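Local atomic coordinates of putative MAR1 (Leishmania donovani, PDB entry 1X9G), a protein that is of unknown function but belongs to the isochorismatase superfamily and may be a ribonuclease. Residues Y62-H67 / G73-E78; Q123-L128 / V135-D140; S171-M176 / K186-L191. All coordinates share one frame; numbering follows the deposited sequence.

Interaction 1: residues Y62-H67 / G73-E78; sequences YIVTEH and GRIVPE
Glu66 and Ile75 bring the backbones of strand 60-67 and the irregular 73-78 segment closest, their CA atoms 6.5 Å apart. The strand belongs to the parallel sheet of the isochorismatase fold, lying between strands 21-26 and 86-90. Segment 73-78 is part of the loop that leads from it to strand 86-90. The bond between the two runs from side chain to main chain. The Glu66 chain is extended beyond CG, and at its end OE2 accepts the backbone N of Ile75 at 2.8 Å. The donor lies on the syn side of the carboxylate but 32° out of its plane, and with an N-H...O angle of 137° the bond is clearly bent. The same oxygen sits over the root of the Ile75 side chain, with Ile75 CB only 3.2 Å from Glu66 OE2. Glu66 also packs on Leu87 and Glu89 of the adjacent strand 86-90, and its carboxylate reaches across to the loop. Arg74 comes across the carboxylate with its aliphatic part, CG lying 3.6 Å from Glu66 OE2. The guanidinium is bent away, and its NE stays 4.9 Å from Glu66 OE1, too far for a salt bridge; the opposite charges may still attract weakly. Two residues back along the strand, Val64 offers an apolar patch that also touches Leu81. Ile75 holds CG1 anti to its own backbone N (chi1 -160°), which turns CG1 toward the strand, and Ile75 CD1 beyond it comes within 3.9 Å of Val64 CG1.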
ATOM      1  N   TYR A  62      22.094 -19.060 -13.076  1.00 62.65           N
ATOM      2  CA  TYR A  62      22.414 -17.645 -12.890  1.00 61.56           C
ATOM      3  C   TYR A  62      22.550 -16.963 -14.253  1.00 61.39           C
ATOM      4  O   TYR A  62      23.253 -17.454 -15.141  1.00 62.11           O
ATOM      5  CB  TYR A  62      23.687 -17.523 -12.071  1.00 60.74           C
ATOM      6  CG  TYR A  62      23.934 -16.169 -11.474  1.00 60.91           C
ATOM      7  CD1 TYR A  62      23.717 -15.942 -10.106  1.00 59.73           C
ATOM      8  CD2 TYR A  62      24.397 -15.095 -12.272  1.00 62.22           C
ATOM      9  CE1 TYR A  62      23.943 -14.700  -9.543  1.00 58.91           C
ATOM     10  CE2 TYR A  62      24.637 -13.844 -11.716  1.00 60.92           C
ATOM     11  CZ  TYR A  62      24.408 -13.660 -10.352  1.00 60.99           C
ATOM     12  OH  TYR A  62      24.654 -12.440  -9.792  1.00 60.78           O
ATOM     13  N   ILE A  63      21.876 -15.831 -14.427  1.00 60.85           N
ATOM     14  CA  ILE A  63      21.693 -15.239 -15.749  1.00 60.11           C
ATOM     15  C   ILE A  63      22.003 -13.725 -15.715  1.00 60.78           C
ATOM     16  O   ILE A  63      21.537 -13.003 -14.842  1.00 62.57           O
ATOM     17  CB  ILE A  63      20.262 -15.567 -16.309  1.00 60.02           C
ATOM     18  CG1 ILE A  63      20.009 -17.081 -16.303  1.00 58.94           C
ATOM     19  CG2 ILE A  63      20.002 -14.950 -17.704  1.00 58.44           C
ATOM     20  CD1 ILE A  63      18.576 -17.465 -16.666  1.00 58.95           C
ATOM     21  N   VAL A  64      22.815 -13.260 -16.649  1.00 60.57           N
ATOM     22  CA  VAL A  64      23.233 -11.874 -16.716  1.00 59.74           C
ATOM     23  C   VAL A  64      22.742 -11.435 -18.071  1.00 60.08           C
ATOM     24  O   VAL A  64      23.034 -12.080 -19.073  1.00 59.44           O
ATOM     25  CB  VAL A  64      24.780 -11.763 -16.700  1.00 59.77           C
ATOM     26  CG1 VAL A  64      25.255 -10.339 -16.870  1.00 56.74           C
ATOM     27  CG2 VAL A  64      25.367 -12.400 -15.416  1.00 60.49           C
ATOM     28  N   THR A  65      21.958 -10.363 -18.109  1.00 60.48           N
ATOM     29  CA  THR A  65      21.668  -9.709 -19.389  1.00 60.57           C
ATOM     30  C   THR A  65      22.463  -8.407 -19.425  1.00 61.15           C
ATOM     31  O   THR A  65      22.581  -7.711 -18.395  1.00 61.16           O
ATOM     32  CB  THR A  65      20.168  -9.387 -19.574  1.00 60.02           C
ATOM     33  OG1 THR A  65      19.807  -8.398 -18.623  1.00 62.44           O
ATOM     34  CG2 THR A  65      19.309 -10.583 -19.342  1.00 58.52           C
ATOM     35  N   GLU A  66      23.030  -8.089 -20.595  1.00 62.00           N
ATOM     36  CA  GLU A  66      23.580  -6.764 -20.836  1.00 62.12           C
ATOM     37  C   GLU A  66      22.763  -6.182 -21.959  1.00 63.03           C
ATOM     38  O   GLU A  66      22.550  -6.832 -22.987  1.00 62.52           O
ATOM     39  CB  GLU A  66      25.040  -6.770 -21.283  1.00 62.11           C
ATOM     40  CG  GLU A  66      25.931  -7.907 -20.822  1.00 62.69           C
ATOM     41  CD  GLU A  66      27.400  -7.588 -21.025  1.00 62.04           C
ATOM     42  OE1 GLU A  66      27.868  -7.573 -22.190  1.00 63.63           O
ATOM     43  OE2 GLU A  66      28.085  -7.330 -20.015  1.00 59.83           O
ATOM     44  N   HIS A  67      22.348  -4.940 -21.760  1.00 64.01           N
ATOM     45  CA  HIS A  67      21.498  -4.214 -22.676  1.00 65.66           C
ATOM     46  C   HIS A  67      22.350  -3.279 -23.508  1.00 67.03           C
ATOM     47  O   HIS A  67      23.140  -2.520 -22.955  1.00 66.38           O
ATOM     48  CB  HIS A  67      20.523  -3.365 -21.863  1.00 65.67           C
ATOM     49  CG  HIS A  67      19.503  -2.676 -22.693  1.00 64.48           C
ATOM     50  ND1 HIS A  67      18.331  -3.289 -23.082  1.00 63.88           N
ATOM     51  CD2 HIS A  67      19.485  -1.433 -23.231  1.00 63.98           C
ATOM     52  CE1 HIS A  67      17.621  -2.443 -23.803  1.00 65.79           C
ATOM     53  NE2 HIS A  67      18.304  -1.315 -23.919  1.00 65.67           N
ATOM     54  N   GLY A  73      28.253   0.310 -22.323  1.00 77.09           N
ATOM     55  CA  GLY A  73      28.246  -0.539 -21.145  1.00 75.13           C
ATOM     56  C   GLY A  73      28.473  -2.034 -21.249  1.00 73.97           C
ATOM     57  O   GLY A  73      27.666  -2.755 -21.829  1.00 73.40           O
ATOM     58  N   ARG A  74      29.551  -2.498 -20.617  1.00 72.78           N
ATOM     59  CA  ARG A  74      29.711  -3.905 -20.256  1.00 71.39           C
ATOM     60  C   ARG A  74      29.456  -4.104 -18.755  1.00 72.27           C
ATOM     61  O   ARG A  74      29.537  -3.142 -17.993  1.00 72.00           O
ATOM     62  CB  ARG A  74      31.120  -4.368 -20.605  1.00 71.03           C
ATOM     63  CG  ARG A  74      31.220  -5.800 -21.030  1.00 65.90           C
ATOM     64  CD  ARG A  74      32.008  -5.955 -22.325  1.00 55.99           C
ATOM     65  NE  ARG A  74      32.767  -7.185 -22.219  1.00 53.17           N
ATOM     66  CZ  ARG A  74      33.295  -7.875 -23.230  1.00 56.97           C
ATOM     67  NH1 ARG A  74      33.138  -7.497 -24.491  1.00 55.30           N
ATOM     68  NH2 ARG A  74      33.993  -8.980 -22.983  1.00 58.51           N
ATOM     69  N   ILE A  75      29.176  -5.350 -18.338  1.00 72.71           N
ATOM     70  CA  ILE A  75      28.723  -5.654 -16.971  1.00 73.43           C
ATOM     71  C   ILE A  75      29.777  -5.431 -15.888  1.00 74.27           C
ATOM     72  O   ILE A  75      30.559  -6.319 -15.578  1.00 74.75           O
ATOM     73  CB  ILE A  75      28.014  -7.081 -16.845  1.00 73.38           C
ATOM     74  CG1 ILE A  75      27.136  -7.162 -15.577  1.00 72.82           C
ATOM     75  CG2 ILE A  75      29.007  -8.244 -16.969  1.00 72.34           C
ATOM     76  CD1 ILE A  75      27.486  -8.232 -14.489  1.00 69.64           C
ATOM     77  N   VAL A  76      29.770  -4.227 -15.317  1.00 74.89           N
ATOM     78  CA  VAL A  76      30.669  -3.825 -14.215  1.00 75.31           C
ATOM     79  C   VAL A  76      31.500  -4.978 -13.576  1.00 75.76           C
ATOM     80  O   VAL A  76      30.925  -5.974 -13.085  1.00 75.57           O
ATOM     81  CB  VAL A  76      29.894  -2.987 -13.157  1.00 75.37           C
ATOM     82  CG1 VAL A  76      30.596  -2.994 -11.789  1.00 75.72           C
ATOM     83  CG2 VAL A  76      29.664  -1.559 -13.689  1.00 75.26           C
ATOM     84  N   PRO A  77      32.856  -4.849 -13.615  1.00 76.07           N
ATOM     85  CA  PRO A  77      33.810  -5.866 -13.131  1.00 75.99           C
ATOM     86  C   PRO A  77      33.621  -6.282 -11.682  1.00 75.73           C
ATOM     87  O   PRO A  77      33.751  -7.462 -11.368  1.00 75.84           O
ATOM     88  CB  PRO A  77      35.189  -5.184 -13.301  1.00 75.94           C
ATOM     89  CG  PRO A  77      34.906  -3.754 -13.518  1.00 75.85           C
ATOM     90  CD  PRO A  77      33.571  -3.687 -14.183  1.00 76.18           C
ATOM     91  N   GLU A  78      33.330  -5.326 -10.807  1.00 75.47           N
ATOM     92  CA  GLU A  78      33.125  -5.644  -9.402  1.00 75.54           C
ATOM     93  C   GLU A  78      32.050  -6.748  -9.155  1.00 74.49           C
ATOM     94  O   GLU A  78      31.955  -7.297  -8.055  1.00 74.54           O
ATOM     95  CB  GLU A  78      32.945  -4.339  -8.596  1.00 76.22           C
ATOM     96  CG  GLU A  78      32.194  -4.441  -7.248  1.00 80.52           C
ATOM     97  CD  GLU A  78      32.947  -5.188  -6.120  1.00 85.28           C
ATOM     98  OE1 GLU A  78      33.938  -4.624  -5.592  1.00 88.73           O
ATOM     99  OE2 GLU A  78      32.517  -6.308  -5.726  1.00 85.23           O
TER

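Interaction 2: residues Q123-L128 / V135-D140; sequences QTVADL and VFLPKD
Val125 and Val135 mark the closest backbone approach, 7.0 Å from CA to CA, between helix 123-128 and strand 135-138, whose short axes pass 9.8 Å apart with their N-to-C directions 156° from each other. The helix thus runs back nearly antiparallel to the strand and meets it through side chains alone. Val135 stands at the centre of the contact and sets one methyl against each of two residues almost a turn apart on the helix. Its CG1 touches Leu128 CB at 3.7 Å, while Val135 CG2 reaches Val125 CB at 3.9 Å. Both valines are modelled with CG1 nearly eclipsing the backbone N (chi1 -11° for Val125 and 4° for Val135), an unusual setting that may be strained or may reflect the limits of the model at this resolution. Two residues further along the strand, Leu137 points to the same face of the sheet. The helix and strand are successive elements of a beta-alpha-beta unit: strand 109-115, helix 117-130 and strand 134-143, the two strands of the unit lying side by side and parallel, with the helix packed over them. Leu128 and Leu137 accordingly both reach Val112 of strand 109-115 as well. Leu137 CD2 lies 3.9 Å from Val125 CG1, the two side chains meeting at a slant, and the leucine also packs on Cys164 and Ile166 of strand 164-167. Val125 therefore meets both inward strand residues, Val135 through its CB and Leu137 through its CG1 methyl. On its other side the helix faces the second subunit: Gln123 NE2 donates to the backbone O of Leu174 there, and Ala126 packs on Leu12 of that same neighbouring chain.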
ATOM      1  N   GLN A 123       9.268  -4.308 -16.868  1.00 53.73           N
ATOM      2  CA  GLN A 123       8.843  -5.103 -18.056  1.00 54.54           C
ATOM      3  C   GLN A 123       9.201  -6.564 -17.948  1.00 54.16           C
ATOM      4  O   GLN A 123       8.400  -7.450 -18.307  1.00 54.23           O
ATOM      5  CB  GLN A 123       9.377  -4.491 -19.370  1.00 54.98           C
ATOM      6  CG  GLN A 123       8.981  -3.014 -19.472  1.00 55.66           C
ATOM      7  CD  GLN A 123       9.167  -2.402 -20.832  1.00 59.01           C
ATOM      8  OE1 GLN A 123       8.864  -3.025 -21.844  1.00 60.82           O
ATOM      9  NE2 GLN A 123       9.599  -1.138 -20.868  1.00 57.38           N
ATOM     10  N   THR A 124      10.391  -6.814 -17.414  1.00 54.42           N
ATOM     11  CA  THR A 124      10.875  -8.191 -17.197  1.00 54.59           C
ATOM     12  C   THR A 124       9.912  -8.974 -16.293  1.00 55.45           C
ATOM     13  O   THR A 124       9.480 -10.077 -16.664  1.00 55.24           O
ATOM     14  CB  THR A 124      12.243  -8.137 -16.553  1.00 54.62           C
ATOM     15  OG1 THR A 124      13.129  -7.469 -17.455  1.00 52.53           O
ATOM     16  CG2 THR A 124      12.744  -9.480 -16.224  1.00 51.84           C
ATOM     17  N   VAL A 125       9.531  -8.391 -15.137  1.00 55.61           N
ATOM     18  CA  VAL A 125       8.617  -9.107 -14.252  1.00 55.53           C
ATOM     19  C   VAL A 125       7.215  -9.302 -14.807  1.00 55.19           C
ATOM     20  O   VAL A 125       6.662 -10.359 -14.616  1.00 55.46           O
ATOM     21  CB  VAL A 125       8.650  -8.694 -12.694  1.00 56.25           C
ATOM     22  CG1 VAL A 125       9.804  -7.820 -12.343  1.00 56.25           C
ATOM     23  CG2 VAL A 125       7.388  -8.094 -12.220  1.00 56.69           C
ATOM     24  N   ALA A 126       6.628  -8.329 -15.508  1.00 55.45           N
ATOM     25  CA  ALA A 126       5.303  -8.574 -16.109  1.00 55.17           C
ATOM     26  C   ALA A 126       5.360  -9.768 -17.089  1.00 55.98           C
ATOM     27  O   ALA A 126       4.446 -10.585 -17.109  1.00 56.09           O
ATOM     28  CB  ALA A 126       4.713  -7.308 -16.764  1.00 54.08           C
ATOM     29  N   ASP A 127       6.450  -9.882 -17.864  1.00 56.70           N
ATOM     30  CA  ASP A 127       6.659 -11.033 -18.804  1.00 56.98           C
ATOM     31  C   ASP A 127       6.823 -12.385 -18.077  1.00 56.69           C
ATOM     32  O   ASP A 127       6.146 -13.359 -18.399  1.00 55.50           O
ATOM     33  CB  ASP A 127       7.844 -10.806 -19.757  1.00 56.94           C
ATOM     34  CG  ASP A 127       7.600  -9.700 -20.819  1.00 57.99           C
ATOM     35  OD1 ASP A 127       8.618  -9.129 -21.256  1.00 58.18           O
ATOM     36  OD2 ASP A 127       6.445  -9.403 -21.241  1.00 56.67           O
ATOM     37  N   LEU A 128       7.708 -12.428 -17.090  1.00 57.10           N
ATOM     38  CA  LEU A 128       7.781 -13.564 -16.185  1.00 57.40           C
ATOM     39  C   LEU A 128       6.419 -13.979 -15.639  1.00 58.52           C
ATOM     40  O   LEU A 128       6.090 -15.168 -15.639  1.00 58.20           O
ATOM     41  CB  LEU A 128       8.715 -13.242 -15.037  1.00 57.25           C
ATOM     42  CG  LEU A 128      10.210 -13.595 -15.134  1.00 59.44           C
ATOM     43  CD1 LEU A 128      10.603 -14.268 -16.488  1.00 54.11           C
ATOM     44  CD2 LEU A 128      11.134 -12.397 -14.737  1.00 55.40           C
ATOM     45  N   VAL A 135       7.710 -14.754  -9.177  1.00 55.09           N
ATOM     46  CA  VAL A 135       8.812 -13.828  -9.094  1.00 52.36           C
ATOM     47  C   VAL A 135       9.072 -13.207  -7.709  1.00 51.84           C
ATOM     48  O   VAL A 135       8.140 -12.868  -6.977  1.00 52.13           O
ATOM     49  CB  VAL A 135       8.965 -12.894 -10.373  1.00 52.62           C
ATOM     50  CG1 VAL A 135       7.887 -13.090 -11.386  1.00 49.06           C
ATOM     51  CG2 VAL A 135       9.240 -11.462 -10.023  1.00 49.56           C
ATOM     52  N   PHE A 136      10.356 -13.150  -7.345  1.00 51.21           N
ATOM     53  CA  PHE A 136      10.827 -12.695  -6.040  1.00 51.20           C
ATOM     54  C   PHE A 136      11.901 -11.688  -6.236  1.00 51.89           C
ATOM     55  O   PHE A 136      12.815 -11.906  -7.036  1.00 51.91           O
ATOM     56  CB  PHE A 136      11.382 -13.856  -5.216  1.00 51.26           C
ATOM     57  CG  PHE A 136      10.422 -14.982  -5.067  1.00 52.36           C
ATOM     58  CD1 PHE A 136      10.333 -15.963  -6.057  1.00 53.21           C
ATOM     59  CD2 PHE A 136       9.581 -15.056  -3.946  1.00 54.64           C
ATOM     60  CE1 PHE A 136       9.415 -17.021  -5.914  1.00 53.61           C
ATOM     61  CE2 PHE A 136       8.656 -16.073  -3.798  1.00 52.50           C
ATOM     62  CZ  PHE A 136       8.585 -17.073  -4.777  1.00 53.63           C
ATOM     63  N   LEU A 137      11.800 -10.570  -5.523  1.00 52.16           N
ATOM     64  CA  LEU A 137      12.614  -9.420  -5.853  1.00 53.61           C
ATOM     65  C   LEU A 137      13.237  -8.889  -4.583  1.00 54.41           C
ATOM     66  O   LEU A 137      12.540  -8.543  -3.675  1.00 54.33           O
ATOM     67  CB  LEU A 137      11.730  -8.334  -6.543  1.00 53.73           C
ATOM     68  CG  LEU A 137      11.098  -8.714  -7.894  1.00 53.30           C
ATOM     69  CD1 LEU A 137       9.667  -8.421  -7.916  1.00 53.13           C
ATOM     70  CD2 LEU A 137      11.815  -7.986  -9.045  1.00 53.73           C
ATOM     71  N   PRO A 138      14.574  -8.857  -4.504  1.00 56.65           N
ATOM     72  CA  PRO A 138      15.148  -8.199  -3.338  1.00 57.43           C
ATOM     73  C   PRO A 138      15.221  -6.708  -3.591  1.00 58.46           C
ATOM     74  O   PRO A 138      16.037  -6.295  -4.433  1.00 59.86           O
ATOM     75  CB  PRO A 138      16.561  -8.776  -3.288  1.00 57.55           C
ATOM     76  CG  PRO A 138      16.908  -8.992  -4.766  1.00 56.60           C
ATOM     77  CD  PRO A 138      15.611  -9.421  -5.403  1.00 56.75           C
ATOM     78  N   LYS A 139      14.400  -5.923  -2.885  1.00 58.08           N
ATOM     79  CA  LYS A 139      14.365  -4.455  -3.035  1.00 58.60           C
ATOM     80  C   LYS A 139      15.716  -3.811  -2.797  1.00 58.26           C
ATOM     81  O   LYS A 139      16.037  -2.734  -3.312  1.00 58.88           O
ATOM     82  CB  LYS A 139      13.366  -3.839  -2.063  1.00 58.40           C
ATOM     83  CG  LYS A 139      13.116  -2.363  -2.355  1.00 58.19           C
ATOM     84  CD  LYS A 139      12.006  -1.824  -1.456  1.00 60.85           C
ATOM     85  CE  LYS A 139      12.257  -0.403  -1.072  1.00 62.63           C
ATOM     86  NZ  LYS A 139      10.910   0.255  -0.980  1.00 68.34           N
ATOM     87  N   ASP A 140      16.409  -4.449  -1.884  1.00 57.92           N
ATOM     88  CA  ASP A 140      17.818  -4.505  -1.708  1.00 57.88           C
ATOM     89  C   ASP A 140      18.737  -4.256  -2.913  1.00 57.38           C
ATOM     90  O   ASP A 140      19.711  -3.493  -2.838  1.00 57.93           O
ATOM     91  CB  ASP A 140      18.043  -5.957  -1.228  1.00 58.35           C
ATOM     92  CG  ASP A 140      18.824  -5.971  -0.047  1.00 60.65           C
ATOM     93  OD1 ASP A 140      18.946  -4.845   0.444  1.00 68.64           O
ATOM     94  OD2 ASP A 140      19.333  -6.997   0.406  1.00 66.48           O
TER

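Interaction 3: residues S171-M176 / K186-L191; sequences SILLQM and KRISKL
Ser171 OG is gripped twice: Gln175 NE2, one turn further along helix 169-176, donates to it at 2.9 Å, and the backbone O of His118 in the third subunit is its second partner. The serine oxygen lies practically in the amide plane of Gln175, 5° out of it, although the N-H...O angle of 140° leaves the bond bent. With Gln175 OE1 taken by the backbone N of Met13, both ends of the amide are engaged, which supports this orientation of the group. This polar side of the helix faces the subunit interface; another side of it receives helix 185-191, and there the contact is wholly apolar. The backbones come closest at Leu173 and Ile188, with CA atoms 7.4 Å apart. Leu173 projects CD1 against both partners, 3.8 Å from Ile188 CG2 and 4.1 Å from Leu191 CB. Ile188 sets CG2 anti to its backbone N (chi1 of CG1 -64°), which puts that methyl forward against the leucine. Leu173 crosses Ile188 at a slant but meets Leu191 at about a right angle. Leu52 of helix 39-55 touches both Leu173 and Ile188, and Arg51 of that helix packs on Leu191, so three helices share this apolar seam; behind it, Met176 reaches Phe23 of strand 21-26 and Ile172 rests on Thr167 of strand 164-167.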
ATOM      1  N   SER A 171      16.033 -11.766   3.597  1.00 53.47           N
ATOM      2  CA  SER A 171      14.765 -12.514   3.675  1.00 52.39           C
ATOM      3  C   SER A 171      14.777 -13.682   2.728  1.00 52.02           C
ATOM      4  O   SER A 171      14.384 -14.755   3.080  1.00 53.19           O
ATOM      5  CB  SER A 171      13.587 -11.630   3.254  1.00 51.81           C
ATOM      6  OG  SER A 171      12.378 -12.181   3.765  1.00 50.64           O
ATOM      7  N   ILE A 172      15.182 -13.445   1.494  1.00 52.34           N
ATOM      8  CA  ILE A 172      15.219 -14.478   0.458  1.00 51.83           C
ATOM      9  C   ILE A 172      16.199 -15.643   0.723  1.00 53.42           C
ATOM     10  O   ILE A 172      15.820 -16.803   0.479  1.00 53.17           O
ATOM     11  CB  ILE A 172      15.505 -13.837  -0.925  1.00 52.20           C
ATOM     12  CG1 ILE A 172      14.237 -13.170  -1.471  1.00 51.06           C
ATOM     13  CG2 ILE A 172      15.983 -14.872  -1.958  1.00 50.38           C
ATOM     14  CD1 ILE A 172      14.527 -12.338  -2.780  1.00 50.11           C
ATOM     15  N   LEU A 173      17.431 -15.369   1.197  1.00 53.50           N
ATOM     16  CA  LEU A 173      18.343 -16.476   1.541  1.00 55.50           C
ATOM     17  C   LEU A 173      17.741 -17.405   2.601  1.00 56.25           C
ATOM     18  O   LEU A 173      17.715 -18.600   2.420  1.00 57.69           O
ATOM     19  CB  LEU A 173      19.740 -16.025   1.987  1.00 55.51           C
ATOM     20  CG  LEU A 173      20.682 -15.200   1.105  1.00 56.66           C
ATOM     21  CD1 LEU A 173      22.135 -15.588   1.358  1.00 58.06           C
ATOM     22  CD2 LEU A 173      20.367 -15.201  -0.421  1.00 57.11           C
ATOM     23  N   LEU A 174      17.200 -16.826   3.662  1.00 57.04           N
ATOM     24  CA  LEU A 174      16.496 -17.515   4.726  1.00 56.54           C
ATOM     25  C   LEU A 174      15.242 -18.276   4.330  1.00 57.34           C
ATOM     26  O   LEU A 174      14.781 -19.157   5.067  1.00 57.69           O
ATOM     27  CB  LEU A 174      16.113 -16.470   5.775  1.00 55.56           C
ATOM     28  CG  LEU A 174      17.303 -15.837   6.502  1.00 56.60           C
ATOM     29  CD1 LEU A 174      16.862 -15.026   7.720  1.00 57.19           C
ATOM     30  CD2 LEU A 174      18.353 -16.915   6.936  1.00 57.01           C
ATOM     31  N   GLN A 175      14.634 -17.896   3.215  1.00 57.73           N
ATOM     32  CA  GLN A 175      13.376 -18.489   2.819  1.00 57.79           C
ATOM     33  C   GLN A 175      13.684 -19.774   2.069  1.00 59.91           C
ATOM     34  O   GLN A 175      12.921 -20.736   2.128  1.00 60.53           O
ATOM     35  CB  GLN A 175      12.582 -17.536   1.930  1.00 56.28           C
ATOM     36  CG  GLN A 175      11.773 -16.413   2.654  1.00 56.22           C
ATOM     37  CD  GLN A 175      11.237 -15.399   1.645  1.00 56.09           C
ATOM     38  OE1 GLN A 175      10.671 -15.784   0.640  1.00 56.42           O
ATOM     39  NE2 GLN A 175      11.480 -14.115   1.871  1.00 52.97           N
ATOM     40  N   MET A 176      14.797 -19.781   1.355  1.00 61.81           N
ATOM     41  CA  MET A 176      15.243 -20.947   0.646  1.00 65.63           C
ATOM     42  C   MET A 176      15.896 -22.052   1.544  1.00 65.92           C
ATOM     43  O   MET A 176      15.877 -23.215   1.160  1.00 65.79           O
ATOM     44  CB  MET A 176      16.203 -20.515  -0.469  1.00 65.26           C
ATOM     45  CG  MET A 176      15.534 -19.839  -1.667  1.00 66.51           C
ATOM     46  SD  MET A 176      16.702 -19.016  -2.819  1.00 68.22           S
ATOM     47  CE  MET A 176      16.781 -20.254  -4.134  1.00 66.89           C
ATOM     48  N   LYS A 186      25.575 -23.197   7.255  1.00 69.57           N
ATOM     49  CA  LYS A 186      26.894 -22.617   7.584  1.00 70.04           C
ATOM     50  C   LYS A 186      27.489 -21.839   6.415  1.00 70.03           C
ATOM     51  O   LYS A 186      28.059 -20.755   6.594  1.00 69.53           O
ATOM     52  CB  LYS A 186      27.873 -23.759   7.957  1.00 71.33           C
ATOM     53  CG  LYS A 186      29.221 -23.369   8.676  1.00 71.36           C
ATOM     54  CD  LYS A 186      29.159 -23.652  10.215  1.00 74.62           C
ATOM     55  CE  LYS A 186      30.567 -23.738  10.856  1.00 74.65           C
ATOM     56  NZ  LYS A 186      31.211 -25.121  10.753  1.00 75.64           N
ATOM     57  N   ARG A 187      27.371 -22.413   5.222  1.00 70.12           N
ATOM     58  CA  ARG A 187      27.844 -21.759   4.015  1.00 71.32           C
ATOM     59  C   ARG A 187      27.044 -20.489   3.710  1.00 71.52           C
ATOM     60  O   ARG A 187      27.623 -19.433   3.461  1.00 72.01           O
ATOM     61  CB  ARG A 187      27.784 -22.723   2.823  1.00 71.87           C
ATOM     62  CG  ARG A 187      29.066 -23.520   2.538  1.00 71.87           C
ATOM     63  CD  ARG A 187      28.792 -24.543   1.436  1.00 72.29           C
ATOM     64  NE  ARG A 187      29.335 -24.133   0.136  1.00 74.57           N
ATOM     65  CZ  ARG A 187      29.405 -24.911  -0.953  1.00 74.93           C
ATOM     66  NH1 ARG A 187      28.930 -26.161  -0.927  1.00 76.48           N
ATOM     67  NH2 ARG A 187      29.934 -24.435  -2.084  1.00 70.76           N
ATOM     68  N   ILE A 188      25.713 -20.614   3.752  1.00 71.18           N
ATOM     69  CA  ILE A 188      24.777 -19.549   3.428  1.00 69.98           C
ATOM     70  C   ILE A 188      24.774 -18.476   4.510  1.00 71.04           C
ATOM     71  O   ILE A 188      24.723 -17.274   4.208  1.00 70.72           O
ATOM     72  CB  ILE A 188      23.375 -20.123   3.186  1.00 69.72           C
ATOM     73  CG1 ILE A 188      23.412 -21.038   1.953  1.00 68.21           C
ATOM     74  CG2 ILE A 188      22.368 -19.001   2.984  1.00 69.88           C
ATOM     75  CD1 ILE A 188      22.100 -21.739   1.585  1.00 68.10           C
ATOM     76  N   SER A 189      24.849 -18.918   5.766  1.00 71.40           N
ATOM     77  CA  SER A 189      24.975 -18.025   6.924  1.00 71.67           C
ATOM     78  C   SER A 189      26.137 -17.039   6.741  1.00 71.84           C
ATOM     79  O   SER A 189      26.044 -15.874   7.120  1.00 71.66           O
ATOM     80  CB  SER A 189      25.171 -18.870   8.197  1.00 72.05           C
ATOM     81  OG  SER A 189      25.355 -18.087   9.362  1.00 72.64           O
ATOM     82  N   LYS A 190      27.224 -17.524   6.150  1.00 71.57           N
ATOM     83  CA  LYS A 190      28.440 -16.752   5.985  1.00 71.87           C
ATOM     84  C   LYS A 190      28.261 -15.549   5.049  1.00 71.33           C
ATOM     85  O   LYS A 190      28.852 -14.477   5.264  1.00 71.79           O
ATOM     86  CB  LYS A 190      29.563 -17.710   5.520  1.00 72.88           C
ATOM     87  CG  LYS A 190      30.603 -17.160   4.530  1.00 75.24           C
ATOM     88  CD  LYS A 190      31.066 -18.242   3.541  1.00 78.90           C
ATOM     89  CE  LYS A 190      30.254 -18.233   2.219  1.00 78.49           C
ATOM     90  NZ  LYS A 190      31.068 -17.768   1.015  1.00 79.59           N
ATOM     91  N   LEU A 191      27.457 -15.739   4.009  1.00 70.28           N
ATOM     92  CA  LEU A 191      27.053 -14.664   3.107  1.00 69.47           C
ATOM     93  C   LEU A 191      26.345 -13.536   3.862  1.00 69.84           C
ATOM     94  O   LEU A 191      26.682 -12.363   3.710  1.00 69.39           O
ATOM     95  CB  LEU A 191      26.130 -15.233   2.036  1.00 68.69           C
ATOM     96  CG  LEU A 191      26.799 -16.275   1.154  1.00 67.78           C
ATOM     97  CD1 LEU A 191      25.841 -16.927   0.175  1.00 65.53           C
ATOM     98  CD2 LEU A 191      27.964 -15.587   0.419  1.00 69.05           C
TER

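Overall arrangement
The three contacts follow one another along the chain, each closing its own loop before the next begins. Interaction 1 closes the loop after strand 60-67, tying the segment that leads to strand 86-90 back to the sheet. Interaction 2 closes the return from helix 117-130 into strand 134-143, on the same sheet; its centre lies about 17 Å from that of interaction 1. Interaction 3 pairs the last two helices, 169-176 and 185-191, beyond strand 164-167, and its centre is about 24 Å from that of interaction 1. Only interactions 2 and 3 touch: Ile172 CD1 packs 3.9 Å from Pro138 N, so helix 169-176 bears on strand 134-143.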